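Local coordinates for protein CsuC (Acinetobacter baumannii, PDB 6FJY) that acts as a chaperone of the archaic Csu pili, binding the tip adhesion subunit CsuE in a pre-assembly complex, probably by donor-strand complementation, at residues S219-S227 against E232-E240; P119-S129 against N168-S176. All coordinates share one frame; numbering follows the deposited sequence.

Contact 1 (S219-S227 against E232-E240)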
ATOM      1  N   SER A 219     -18.717  28.565 -15.061  1.00 99.46           N
ATOM      2  CA  SER A 219     -17.500  27.853 -15.430  1.00104.38           C
ATOM      3  C   SER A 219     -17.341  26.614 -14.560  1.00104.99           C
ATOM      4  O   SER A 219     -18.153  26.362 -13.668  1.00107.11           O
ATOM      5  CB  SER A 219     -16.272  28.766 -15.310  1.00102.48           C
ATOM      6  OG  SER A 219     -16.231  29.424 -14.055  1.00 97.19           O
ATOM      7  N   LYS A 220     -16.296  25.833 -14.820  1.00101.02           N
ATOM      8  CA  LYS A 220     -16.090  24.599 -14.081  1.00102.47           C
ATOM      9  C   LYS A 220     -14.598  24.353 -13.917  1.00 89.39           C
ATOM     10  O   LYS A 220     -13.795  24.687 -14.789  1.00 95.79           O
ATOM     11  CB  LYS A 220     -16.770  23.408 -14.772  1.00110.74           C
ATOM     12  CG  LYS A 220     -16.345  23.184 -16.210  1.00124.23           C
ATOM     13  CD  LYS A 220     -17.115  22.026 -16.832  1.00130.45           C
ATOM     14  CE  LYS A 220     -16.720  21.808 -18.289  1.00133.63           C
ATOM     15  NZ  LYS A 220     -15.278  21.471 -18.440  1.00131.67           N
ATOM     16  N   ILE A 221     -14.247  23.776 -12.797  1.00 80.68           N
ATOM     17  CA  ILE A 221     -12.856  23.524 -12.450  1.00 93.69           C
ATOM     18  C   ILE A 221     -12.413  22.205 -13.066  1.00 89.43           C
ATOM     19  O   ILE A 221     -13.207  21.275 -13.253  1.00 73.42           O
ATOM     20  CB  ILE A 221     -12.663  23.517 -10.919  1.00 97.14           C
ATOM     21  CG1 ILE A 221     -13.298  24.747 -10.282  1.00 95.80           C
ATOM     22  CG2 ILE A 221     -11.189  23.473 -10.559  1.00105.07           C
ATOM     23  CD1 ILE A 221     -13.069  24.807  -8.783  1.00 93.27           C
ATOM     24  N   TYR A 222     -11.126  22.131 -13.386  1.00 94.53           N
ATOM     25  CA  TYR A 222     -10.486  20.917 -13.867  1.00100.02           C
ATOM     26  C   TYR A 222      -9.561  20.364 -12.790  1.00 90.59           C
ATOM     27  O   TYR A 222      -8.813  21.113 -12.159  1.00 82.14           O
ATOM     28  CB  TYR A 222      -9.699  21.199 -15.147  1.00109.93           C
ATOM     29  CG  TYR A 222     -10.551  21.250 -16.390  1.00116.14           C
ATOM     30  CD1 TYR A 222     -11.634  20.391 -16.547  1.00110.85           C
ATOM     31  CD2 TYR A 222     -10.271  22.152 -17.413  1.00128.22           C
ATOM     32  CE1 TYR A 222     -12.414  20.429 -17.692  1.00120.77           C
ATOM     33  CE2 TYR A 222     -11.046  22.198 -18.561  1.00131.95           C
ATOM     34  CZ  TYR A 222     -12.117  21.335 -18.695  1.00127.76           C
ATOM     35  OH  TYR A 222     -12.890  21.379 -19.833  1.00131.78           O
ATOM     36  N   GLY A 223      -9.605  19.046 -12.589  1.00 92.23           N
ATOM     37  CA  GLY A 223      -8.831  18.414 -11.539  1.00 91.09           C
ATOM     38  C   GLY A 223      -8.410  17.008 -11.910  1.00 86.26           C
ATOM     39  O   GLY A 223      -8.868  16.437 -12.903  1.00 85.42           O
ATOM     40  N   VAL A 224      -7.527  16.448 -11.084  1.00 77.95           N
ATOM     41  CA  VAL A 224      -7.011  15.094 -11.253  1.00 68.40           C
ATOM     42  C   VAL A 224      -7.323  14.325  -9.979  1.00 67.90           C
ATOM     43  O   VAL A 224      -7.011  14.793  -8.878  1.00 61.26           O
ATOM     44  CB  VAL A 224      -5.494  15.087 -11.531  1.00 78.49           C
ATOM     45  CG1 VAL A 224      -4.945  13.665 -11.524  1.00 68.77           C
ATOM     46  CG2 VAL A 224      -5.178  15.774 -12.848  1.00 81.91           C
ATOM     47  N   ASP A 225      -7.966  13.168 -10.123  1.00 72.74           N
ATOM     48  CA  ASP A 225      -8.352  12.345  -8.988  1.00 67.99           C
ATOM     49  C   ASP A 225      -7.516  11.079  -8.996  1.00 73.87           C
ATOM     50  O   ASP A 225      -7.399  10.411 -10.028  1.00 81.34           O
ATOM     51  CB  ASP A 225      -9.842  11.995  -9.010  1.00 73.81           C
ATOM     52  CG  ASP A 225     -10.258  11.105  -7.826  1.00 70.90           C
ATOM     53  OD1 ASP A 225      -9.853  11.385  -6.672  1.00 62.48           O
ATOM     54  OD2 ASP A 225     -10.998  10.127  -8.050  1.00 63.66           O
ATOM     55  N   SER A 226      -6.916  10.768  -7.851  1.00 76.70           N
ATOM     56  CA  SER A 226      -6.099   9.574  -7.682  1.00 75.15           C
ATOM     57  C   SER A 226      -6.788   8.513  -6.832  1.00 77.08           C
ATOM     58  O   SER A 226      -6.125   7.594  -6.342  1.00 65.30           O
ATOM     59  CB  SER A 226      -4.754   9.977  -7.091  1.00 67.08           C
ATOM     60  OG  SER A 226      -4.259  11.094  -7.806  1.00 68.25           O
ATOM     61  N   SER A 227      -8.106   8.637  -6.653  1.00 75.93           N
ATOM     62  CA  SER A 227      -8.860   7.713  -5.810  1.00 68.22           C
ATOM     63  C   SER A 227      -8.878   6.295  -6.368  1.00 72.61           C
ATOM     64  O   SER A 227      -8.791   5.323  -5.607  1.00 66.21           O
ATOM     65  CB  SER A 227     -10.287   8.233  -5.629  1.00 68.89           C
ATOM     66  OG  SER A 227     -11.011   8.202  -6.851  1.00 68.00           O
ATOM     67  N   GLU A 232      -7.429   9.941 -13.140  1.00 74.75           N
ATOM     68  CA  GLU A 232      -8.511  10.322 -14.031  1.00 80.61           C
ATOM     69  C   GLU A 232      -8.697  11.825 -13.954  1.00 72.23           C
ATOM     70  O   GLU A 232      -8.673  12.415 -12.867  1.00 57.94           O
ATOM     71  CB  GLU A 232      -9.833   9.632 -13.667  1.00 86.59           C
ATOM     72  CG  GLU A 232      -9.741   8.140 -13.405  1.00 94.65           C
ATOM     73  CD  GLU A 232      -9.823   7.319 -14.670  1.00 99.91           C
ATOM     74  OE1 GLU A 232      -9.931   7.914 -15.761  1.00104.67           O
ATOM     75  OE2 GLU A 232      -9.782   6.075 -14.574  1.00107.04           O
ATOM     76  N   LEU A 233      -8.854  12.438 -15.120  1.00 83.77           N
ATOM     77  CA  LEU A 233      -9.209  13.844 -15.206  1.00 93.99           C
ATOM     78  C   LEU A 233     -10.690  13.980 -14.886  1.00100.89           C
ATOM     79  O   LEU A 233     -11.541  13.439 -15.602  1.00112.63           O
ATOM     80  CB  LEU A 233      -8.895  14.383 -16.600  1.00105.24           C
ATOM     81  CG  LEU A 233      -9.133  15.868 -16.867  1.00111.93           C
ATOM     82  CD1 LEU A 233      -8.263  16.707 -15.958  1.00118.45           C
ATOM     83  CD2 LEU A 233      -8.845  16.196 -18.324  1.00115.23           C
ATOM     84  N   ILE A 234     -10.995  14.682 -13.802  1.00 87.45           N
ATOM     85  CA  ILE A 234     -12.345  14.790 -13.279  1.00 79.78           C
ATOM     86  C   ILE A 234     -12.795  16.236 -13.427  1.00 78.85           C
ATOM     87  O   ILE A 234     -12.003  17.165 -13.223  1.00 60.09           O
ATOM     88  CB  ILE A 234     -12.398  14.318 -11.813  1.00 84.92           C
ATOM     89  CG1 ILE A 234     -13.812  14.437 -11.246  1.00 88.41           C
ATOM     90  CG2 ILE A 234     -11.388  15.081 -10.959  1.00 82.63           C
ATOM     91  CD1 ILE A 234     -13.953  13.811  -9.875  1.00 92.47           C
ATOM     92  N   GLU A 235     -14.047  16.426 -13.841  1.00 83.03           N
ATOM     93  CA  GLU A 235     -14.611  17.756 -14.011  1.00 79.94           C
ATOM     94  C   GLU A 235     -15.557  18.075 -12.865  1.00 86.10           C
ATOM     95  O   GLU A 235     -16.352  17.230 -12.443  1.00 90.41           O
ATOM     96  CB  GLU A 235     -15.327  17.893 -15.352  1.00 86.28           C
ATOM     97  CG  GLU A 235     -16.345  16.822 -15.663  1.00 86.37           C
ATOM     98  CD  GLU A 235     -16.902  16.977 -17.073  1.00 88.96           C
ATOM     99  OE1 GLU A 235     -16.106  17.288 -17.990  1.00 81.32           O
ATOM    100  OE2 GLU A 235     -18.129  16.807 -17.255  1.00 80.52           O
ATOM    101  N   ILE A 236     -15.460  19.300 -12.360  1.00 85.10           N
ATOM    102  CA  ILE A 236     -16.234  19.751 -11.214  1.00 80.42           C
ATOM    103  C   ILE A 236     -16.899  21.066 -11.592  1.00 83.12           C
ATOM    104  O   ILE A 236     -16.215  22.030 -11.962  1.00 75.15           O
ATOM    105  CB  ILE A 236     -15.361  19.901  -9.955  1.00 86.91           C
ATOM    106  CG1 ILE A 236     -15.902  20.988  -9.031  1.00 87.69           C
ATOM    107  CG2 ILE A 236     -13.913  20.167 -10.319  1.00 87.03           C
ATOM    108  CD1 ILE A 236     -15.561  20.746  -7.594  1.00 89.77           C
ATOM    109  N   THR A 237     -18.227  21.094 -11.536  1.00 90.79           N
ATOM    110  CA  THR A 237     -19.017  22.235 -11.966  1.00 95.61           C
ATOM    111  C   THR A 237     -19.376  23.121 -10.776  1.00 95.05           C
ATOM    112  O   THR A 237     -19.330  22.697  -9.618  1.00 97.74           O
ATOM    113  CB  THR A 237     -20.282  21.759 -12.681  1.00100.72           C
ATOM    114  OG1 THR A 237     -21.128  21.073 -11.751  1.00 97.19           O
ATOM    115  CG2 THR A 237     -19.911  20.805 -13.805  1.00 96.19           C
ATOM    116  N   LYS A 238     -19.751  24.361 -11.074  1.00 89.26           N
ATOM    117  CA  LYS A 238     -20.017  25.335 -10.026  1.00 87.04           C
ATOM    118  C   LYS A 238     -21.412  25.160  -9.438  1.00 92.44           C
ATOM    119  O   LYS A 238     -22.375  24.879 -10.156  1.00 81.04           O
ATOM    120  CB  LYS A 238     -19.853  26.754 -10.578  1.00 92.96           C
ATOM    121  CG  LYS A 238     -20.259  27.860  -9.612  1.00 99.75           C
ATOM    122  CD  LYS A 238     -19.718  29.209 -10.053  1.00 99.44           C
ATOM    123  CE  LYS A 238     -20.224  29.590 -11.426  1.00108.45           C
ATOM    124  NZ  LYS A 238     -21.682  29.898 -11.400  1.00126.53           N
ATOM    125  N   MET A 239     -21.513  25.325  -8.118  1.00104.96           N
ATOM    126  CA  MET A 239     -22.810  25.326  -7.453  1.00109.27           C
ATOM    127  C   MET A 239     -23.536  26.636  -7.747  1.00124.35           C
ATOM    128  O   MET A 239     -23.010  27.721  -7.471  1.00108.06           O
ATOM    129  CB  MET A 239     -22.655  25.134  -5.941  1.00 94.38           C
ATOM    130  CG  MET A 239     -22.421  23.707  -5.484  1.00 79.74           C
ATOM    131  SD  MET A 239     -22.421  23.521  -3.693  1.00 59.97           S
ATOM    132  CE  MET A 239     -20.740  23.983  -3.312  1.00 69.11           C
ATOM    133  N   GLU A 240     -24.734  26.534  -8.317  1.00 86.68           N
ATOM    134  CA  GLU A 240     -25.594  27.698  -8.538  1.00107.47           C
ATOM    135  C   GLU A 240     -27.038  27.267  -8.790  1.00119.72           C
ATOM    136  O   GLU A 240     -27.985  27.957  -8.405  1.00125.41           O
ATOM    137  CB  GLU A 240     -25.094  28.540  -9.715  1.00111.85           C
ATOM    138  CG  GLU A 240     -25.741  29.925  -9.809  1.00111.64           C
ATOM    139  CD  GLU A 240     -25.201  30.911  -8.778  1.00107.76           C
ATOM    140  OE1 GLU A 240     -23.985  30.874  -8.489  1.00105.63           O
ATOM    141  OE2 GLU A 240     -25.991  31.728  -8.260  1.00106.66           O
TER
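The carbonyl oxygen Gly223 O is approached from several sides by the opposing strand. The N-H of Ile234 gives it the conventional hydrogen bond, 2.9 Å from Ile234 N to Gly223 O, although the donor stands 37° out of the carbonyl plane and so is not on a lone pair. Leu233 CA adds a C-H...O contact, and the methyl Leu233 CD1 closes to 3.1 Å from Gly223 O. That methyl gets there because the side chain leaves trans to the backbone N (chi1 -177°) and then bends back toward the neighbouring strand. The ladder is that of an antiparallel beta hairpin: Ile221-Ile236, Gly223-Ile234 and Asp225-Glu232 are hydrogen-bonded pairs with a bond in each direction, while Tyr222-Glu235 and Val224-Leu233 are non-hydrogen-bonded. The straightest of the six bonds runs from Asp225 N to Glu232 O (2.9 Å, 175° at the hydrogen).

Side chains alternate between two faces. On one, Ile236 CG2 lies 3.2 Å from Ile221 O and 3.6 Å from Ile221 CB, a snug fit, while Ile234 CG2 lies over the side-chain-less Gly223 and reaches Asp225 CB at 4.0 Å. On the other face Lys220 NZ and Glu235 OE1 are 4.3 Å apart, beyond a salt bridge, so any attraction there is at most a diffuse one. Val224 and Leu233 barely meet on that face.

Within the Ig-like beta sandwich expected of a PapD-type second domain, strand 220-225 is the outermost strand of its sheet in this chain, and strand 232-238 pairs with it on one flank and with strand 149-154 on the other. Ile221 and Ile236 both pack on Trp151, Ile236 also meets Leu165 of strand 162-167, and Ile234 rests on Leu175 of strand 173-175.

Contact 2 (P119-S129 against N168-S176); sequences PLFAYGKGIGS and NGQKFARLS
Opposite Phe172 and Lys171, Phe121, near the end of strand 109-123, and the loop after that strand keep their distance, with CA atoms 9.4 Å apart for Phe121 and Phe172 and 8.3 Å for Ser129 and Lys171, so the backbones do not pair and side chains fill the gap. In a PapD-like chaperone of two Ig-like domains, this is consistent with the seam where the first domain meets the second.

At its heart is an offset aromatic stack: the rings of Phe121 and Phe172 lie almost parallel, planes at 4° and centroids 4.0 Å apart, with Phe121 CZ over the centre of the Phe172 ring. Phe172 enters with CG between its own backbone N and carbonyl carbon (chi1 69°), which swings the ring out from the backbone just before strand 173-175 and onto Phe121. The hydroxyl of Tyr123 comes to the edge of the same ring, near its plane, with Tyr123 OH 4.1 Å from Phe172 CE1. Glu85 ties the two partners together, accepting from Tyr123 OH with one carboxylate oxygen and from Phe172 N with the other. Beyond the stack, Arg174 has Phe172 CE2 above one guanidinium face, hydrogen-bonds Tyr196 and makes a cation-pi contact with Tyr9.

At the far end, Ile127, the last residue of a type II turn that starts at Gly124, sets its CD1 3.8 Å from Gln170 CB. The bend of Lys171 at chi3 (81°) carries its CE to 3.2 Å from Gly128 O and 3.6 Å from Ser129 O, where the chain crosses Tyr123 at about a right angle.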
ATOM      1  N   PRO A 119      -4.603   6.909   4.988  1.00 51.59           N
ATOM      2  CA  PRO A 119      -6.046   6.832   4.732  1.00 45.78           C
ATOM      3  C   PRO A 119      -6.508   5.387   4.645  1.00 48.74           C
ATOM      4  O   PRO A 119      -5.882   4.545   3.997  1.00 33.89           O
ATOM      5  CB  PRO A 119      -6.193   7.539   3.385  1.00 42.12           C
ATOM      6  CG  PRO A 119      -4.890   7.211   2.675  1.00 44.79           C
ATOM      7  CD  PRO A 119      -3.842   7.225   3.760  1.00 50.73           C
ATOM      8  N   LEU A 120      -7.640   5.118   5.273  1.00 51.33           N
ATOM      9  CA  LEU A 120      -8.199   3.777   5.338  1.00 50.19           C
ATOM     10  C   LEU A 120      -9.682   3.835   4.999  1.00 36.74           C
ATOM     11  O   LEU A 120     -10.408   4.678   5.539  1.00 34.11           O
ATOM     12  CB  LEU A 120      -7.992   3.198   6.729  1.00 42.61           C
ATOM     13  CG  LEU A 120      -8.637   1.839   6.952  1.00 51.04           C
ATOM     14  CD1 LEU A 120      -7.972   0.746   6.073  1.00 42.00           C
ATOM     15  CD2 LEU A 120      -8.573   1.509   8.405  1.00 44.17           C
ATOM     16  N   PHE A 121     -10.122   2.980   4.080  1.00 50.53           N
ATOM     17  CA  PHE A 121     -11.522   2.954   3.673  1.00 51.82           C
ATOM     18  C   PHE A 121     -12.106   1.558   3.799  1.00 45.81           C
ATOM     19  O   PHE A 121     -11.509   0.584   3.346  1.00 43.86           O
ATOM     20  CB  PHE A 121     -11.699   3.439   2.241  1.00 46.10           C
ATOM     21  CG  PHE A 121     -11.251   4.844   2.037  1.00 50.16           C
ATOM     22  CD1 PHE A 121     -12.061   5.894   2.411  1.00 50.78           C
ATOM     23  CD2 PHE A 121     -10.021   5.119   1.454  1.00 41.64           C
ATOM     24  CE1 PHE A 121     -11.655   7.212   2.226  1.00 53.61           C
ATOM     25  CE2 PHE A 121      -9.612   6.432   1.274  1.00 44.61           C
ATOM     26  CZ  PHE A 121     -10.435   7.476   1.652  1.00 44.95           C
ATOM     27  N   ALA A 122     -13.310   1.481   4.363  1.00 51.40           N
ATOM     28  CA  ALA A 122     -14.044   0.231   4.474  1.00 59.19           C
ATOM     29  C   ALA A 122     -15.418   0.367   3.816  1.00 57.94           C
ATOM     30  O   ALA A 122     -16.026   1.445   3.807  1.00 42.92           O
ATOM     31  CB  ALA A 122     -14.169  -0.196   5.941  1.00 48.25           C
ATOM     32  N   TYR A 123     -15.898  -0.739   3.254  1.00 52.11           N
ATOM     33  CA  TYR A 123     -17.029  -0.721   2.339  1.00 62.44           C
ATOM     34  C   TYR A 123     -18.153  -1.606   2.846  1.00 61.78           C
ATOM     35  O   TYR A 123     -17.921  -2.747   3.258  1.00 43.89           O
ATOM     36  CB  TYR A 123     -16.599  -1.150   0.928  1.00 58.02           C
ATOM     37  CG  TYR A 123     -15.663  -0.134   0.331  1.00 54.51           C
ATOM     38  CD1 TYR A 123     -16.164   0.982  -0.326  1.00 48.29           C
ATOM     39  CD2 TYR A 123     -14.278  -0.254   0.478  1.00 54.17           C
ATOM     40  CE1 TYR A 123     -15.310   1.936  -0.847  1.00 51.31           C
ATOM     41  CE2 TYR A 123     -13.410   0.700  -0.043  1.00 47.29           C
ATOM     42  CZ  TYR A 123     -13.930   1.796  -0.686  1.00 43.07           C
ATOM     43  OH  TYR A 123     -13.100   2.753  -1.211  1.00 44.61           O
ATOM     44  N   GLY A 124     -19.361  -1.056   2.829  1.00 60.70           N
ATOM     45  CA  GLY A 124     -20.557  -1.838   3.011  1.00 73.28           C
ATOM     46  C   GLY A 124     -20.939  -2.563   1.739  1.00 69.75           C
ATOM     47  O   GLY A 124     -20.277  -2.467   0.708  1.00 57.22           O
ATOM     48  N   LYS A 125     -22.050  -3.293   1.822  1.00 69.84           N
ATOM     49  CA  LYS A 125     -22.456  -4.169   0.735  1.00 77.37           C
ATOM     50  C   LYS A 125     -22.789  -3.370  -0.513  1.00 64.30           C
ATOM     51  O   LYS A 125     -23.394  -2.298  -0.439  1.00 55.66           O
ATOM     52  CB  LYS A 125     -23.673  -4.994   1.156  1.00 99.68           C
ATOM     53  CG  LYS A 125     -23.424  -5.877   2.369  1.00113.62           C
ATOM     54  CD  LYS A 125     -22.180  -6.740   2.186  1.00123.95           C
ATOM     55  CE  LYS A 125     -22.358  -7.759   1.064  1.00124.76           C
ATOM     56  NZ  LYS A 125     -21.137  -8.592   0.881  1.00123.63           N
ATOM     57  N   GLY A 126     -22.389  -3.896  -1.667  1.00 67.79           N
ATOM     58  CA  GLY A 126     -22.770  -3.288  -2.925  1.00 66.09           C
ATOM     59  C   GLY A 126     -21.880  -2.169  -3.402  1.00 56.32           C
ATOM     60  O   GLY A 126     -22.267  -1.454  -4.337  1.00 45.62           O
ATOM     61  N   ILE A 127     -20.729  -1.962  -2.758  1.00 67.14           N
ATOM     62  CA  ILE A 127     -19.790  -0.908  -3.127  1.00 64.05           C
ATOM     63  C   ILE A 127     -18.394  -1.342  -2.699  1.00 72.69           C
ATOM     64  O   ILE A 127     -18.233  -2.038  -1.693  1.00 58.95           O
ATOM     65  CB  ILE A 127     -20.195   0.435  -2.484  1.00 55.89           C
ATOM     66  CG1 ILE A 127     -19.328   1.585  -3.000  1.00 68.49           C
ATOM     67  CG2 ILE A 127     -20.123   0.338  -0.960  1.00 55.99           C
ATOM     68  CD1 ILE A 127     -19.829   2.955  -2.551  1.00 67.06           C
ATOM     69  N   GLY A 128     -17.385  -0.961  -3.492  1.00 77.69           N
ATOM     70  CA  GLY A 128     -16.017  -1.362  -3.247  1.00 81.25           C
ATOM     71  C   GLY A 128     -15.020  -0.257  -3.552  1.00 74.35           C
ATOM     72  O   GLY A 128     -15.388   0.860  -3.915  1.00 58.24           O
ATOM     73  N   SER A 129     -13.736  -0.604  -3.382  1.00 83.48           N
ATOM     74  CA  SER A 129     -12.634   0.326  -3.631  1.00 63.34           C
ATOM     75  C   SER A 129     -12.458   0.597  -5.123  1.00 62.21           C
ATOM     76  O   SER A 129     -11.981   1.669  -5.510  1.00 57.63           O
ATOM     77  CB  SER A 129     -11.330  -0.240  -3.072  1.00 72.41           C
ATOM     78  OG  SER A 129     -10.998  -1.478  -3.703  1.00 60.23           O
ATOM     79  N   ASN A 168     -21.143  14.719  -3.936  1.00 53.54           N
ATOM     80  CA  ASN A 168     -22.457  14.085  -3.871  1.00 51.69           C
ATOM     81  C   ASN A 168     -22.411  12.599  -4.193  1.00 51.74           C
ATOM     82  O   ASN A 168     -23.461  11.950  -4.221  1.00 50.95           O
ATOM     83  CB  ASN A 168     -23.425  14.808  -4.795  1.00 63.71           C
ATOM     84  CG  ASN A 168     -23.566  16.260  -4.432  1.00 76.09           C
ATOM     85  OD1 ASN A 168     -23.870  16.597  -3.285  1.00 69.91           O
ATOM     86  ND2 ASN A 168     -23.316  17.139  -5.395  1.00 80.54           N
ATOM     87  N   GLY A 169     -21.230  12.071  -4.524  1.00 59.07           N
ATOM     88  CA  GLY A 169     -21.072  10.658  -4.780  1.00 51.72           C
ATOM     89  C   GLY A 169     -20.813   9.858  -3.514  1.00 49.00           C
ATOM     90  O   GLY A 169     -20.557  10.394  -2.443  1.00 44.76           O
ATOM     91  N   GLN A 170     -20.876   8.536  -3.667  1.00 61.39           N
ATOM     92  CA  GLN A 170     -20.671   7.601  -2.573  1.00 60.62           C
ATOM     93  C   GLN A 170     -19.205   7.219  -2.380  1.00 63.28           C
ATOM     94  O   GLN A 170     -18.908   6.408  -1.496  1.00 57.85           O
ATOM     95  CB  GLN A 170     -21.500   6.331  -2.803  1.00 58.95           C
ATOM     96  CG  GLN A 170     -23.014   6.538  -2.974  1.00 63.89           C
ATOM     97  CD  GLN A 170     -23.764   6.723  -1.651  1.00 73.29           C
ATOM     98  OE1 GLN A 170     -23.163   6.889  -0.588  1.00 65.32           O
ATOM     99  NE2 GLN A 170     -25.085   6.650  -1.715  1.00 83.15           N
ATOM    100  N   LYS A 171     -18.286   7.754  -3.192  1.00 55.35           N
ATOM    101  CA  LYS A 171     -16.857   7.492  -3.027  1.00 57.59           C
ATOM    102  C   LYS A 171     -16.096   8.812  -2.959  1.00 49.39           C
ATOM    103  O   LYS A 171     -16.552   9.844  -3.458  1.00 43.37           O
ATOM    104  CB  LYS A 171     -16.270   6.636  -4.148  1.00 44.95           C
ATOM    105  CG  LYS A 171     -16.706   5.181  -4.128  1.00 57.05           C
ATOM    106  CD  LYS A 171     -15.865   4.340  -5.065  1.00 62.73           C
ATOM    107  CE  LYS A 171     -14.533   3.944  -4.414  1.00 60.65           C
ATOM    108  NZ  LYS A 171     -13.577   5.073  -4.361  1.00 63.73           N
ATOM    109  N   PHE A 172     -14.948   8.772  -2.289  1.00 60.07           N
ATOM    110  CA  PHE A 172     -14.108   9.948  -2.100  1.00 46.43           C
ATOM    111  C   PHE A 172     -13.387  10.341  -3.390  1.00 49.89           C
ATOM    112  O   PHE A 172     -13.203   9.542  -4.311  1.00 43.89           O
ATOM    113  CB  PHE A 172     -13.064   9.703  -1.008  1.00 55.93           C
ATOM    114  CG  PHE A 172     -11.995   8.704  -1.393  1.00 54.84           C
ATOM    115  CD1 PHE A 172     -12.230   7.338  -1.288  1.00 54.68           C
ATOM    116  CD2 PHE A 172     -10.767   9.129  -1.881  1.00 55.17           C
ATOM    117  CE1 PHE A 172     -11.250   6.410  -1.640  1.00 60.37           C
ATOM    118  CE2 PHE A 172      -9.777   8.205  -2.241  1.00 56.86           C
ATOM    119  CZ  PHE A 172     -10.022   6.842  -2.124  1.00 45.20           C
ATOM    120  N   ALA A 173     -12.949  11.594  -3.416  1.00 51.47           N
ATOM    121  CA  ALA A 173     -12.067  12.123  -4.440  1.00 46.67           C
ATOM    122  C   ALA A 173     -10.768  12.556  -3.771  1.00 52.42           C
ATOM    123  O   ALA A 173     -10.798  13.206  -2.722  1.00 44.17           O
ATOM    124  CB  ALA A 173     -12.703  13.307  -5.172  1.00 54.54           C
ATOM    125  N   ARG A 174      -9.636  12.145  -4.344  1.00 53.49           N
ATOM    126  CA  ARG A 174      -8.318  12.625  -3.929  1.00 56.77           C
ATOM    127  C   ARG A 174      -7.818  13.522  -5.060  1.00 60.99           C
ATOM    128  O   ARG A 174      -7.368  13.037  -6.103  1.00 49.11           O
ATOM    129  CB  ARG A 174      -7.354  11.476  -3.614  1.00 52.66           C
ATOM    130  CG  ARG A 174      -6.016  11.947  -3.029  1.00 66.58           C
ATOM    131  CD  ARG A 174      -5.073  10.819  -2.542  1.00 74.08           C
ATOM    132  NE  ARG A 174      -5.268   9.569  -3.261  1.00 83.78           N
ATOM    133  CZ  ARG A 174      -5.693   8.438  -2.708  1.00 68.21           C
ATOM    134  NH1 ARG A 174      -5.969   8.379  -1.415  1.00 59.50           N
ATOM    135  NH2 ARG A 174      -5.859   7.361  -3.457  1.00 71.88           N
ATOM    136  N   LEU A 175      -7.937  14.830  -4.860  1.00 61.46           N
ATOM    137  CA  LEU A 175      -7.623  15.815  -5.878  1.00 63.57           C
ATOM    138  C   LEU A 175      -6.205  16.330  -5.690  1.00 66.67           C
ATOM    139  O   LEU A 175      -5.763  16.564  -4.560  1.00 58.68           O
ATOM    140  CB  LEU A 175      -8.604  16.979  -5.819  1.00 68.28           C
ATOM    141  CG  LEU A 175     -10.083  16.647  -5.985  1.00 67.32           C
ATOM    142  CD1 LEU A 175     -10.885  17.922  -5.864  1.00 64.43           C
ATOM    143  CD2 LEU A 175     -10.356  15.950  -7.316  1.00 71.90           C
ATOM    144  N   SER A 176      -5.497  16.506  -6.807  1.00 75.98           N
ATOM    145  CA  SER A 176      -4.100  16.932  -6.790  1.00 85.00           C
ATOM    146  C   SER A 176      -3.947  18.325  -7.389  1.00 93.92           C
ATOM    147  O   SER A 176      -3.567  19.259  -6.680  1.00104.97           O
ATOM    148  CB  SER A 176      -3.212  15.908  -7.507  1.00 69.25           C
ATOM    149  OG  SER A 176      -3.639  15.688  -8.841  1.00 83.98           O
TER

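Overall arrangement
From the N terminus, segment 119-129 comes first, ending strand 109-123. The chain then passes through helix 133-140 and strands 149-154 and 162-167 before segment 168-176 returns to it, so contact 2 closes a loop of 38 intervening residues. Contact 1 opens only afterwards and closes a tight hairpin with four residues between its segments; the two are in series, neither nested nor crossed. Their centres lie about 17 Å apart, yet they meet at segment 168-176: Ser226 N is 2.9 Å from Arg174 O, a probable hydrogen bond, and Ser227 CB packs 3.4 Å from Phe172 CE2. The C-terminal hairpin thus backs the segment that faces strand 109-123.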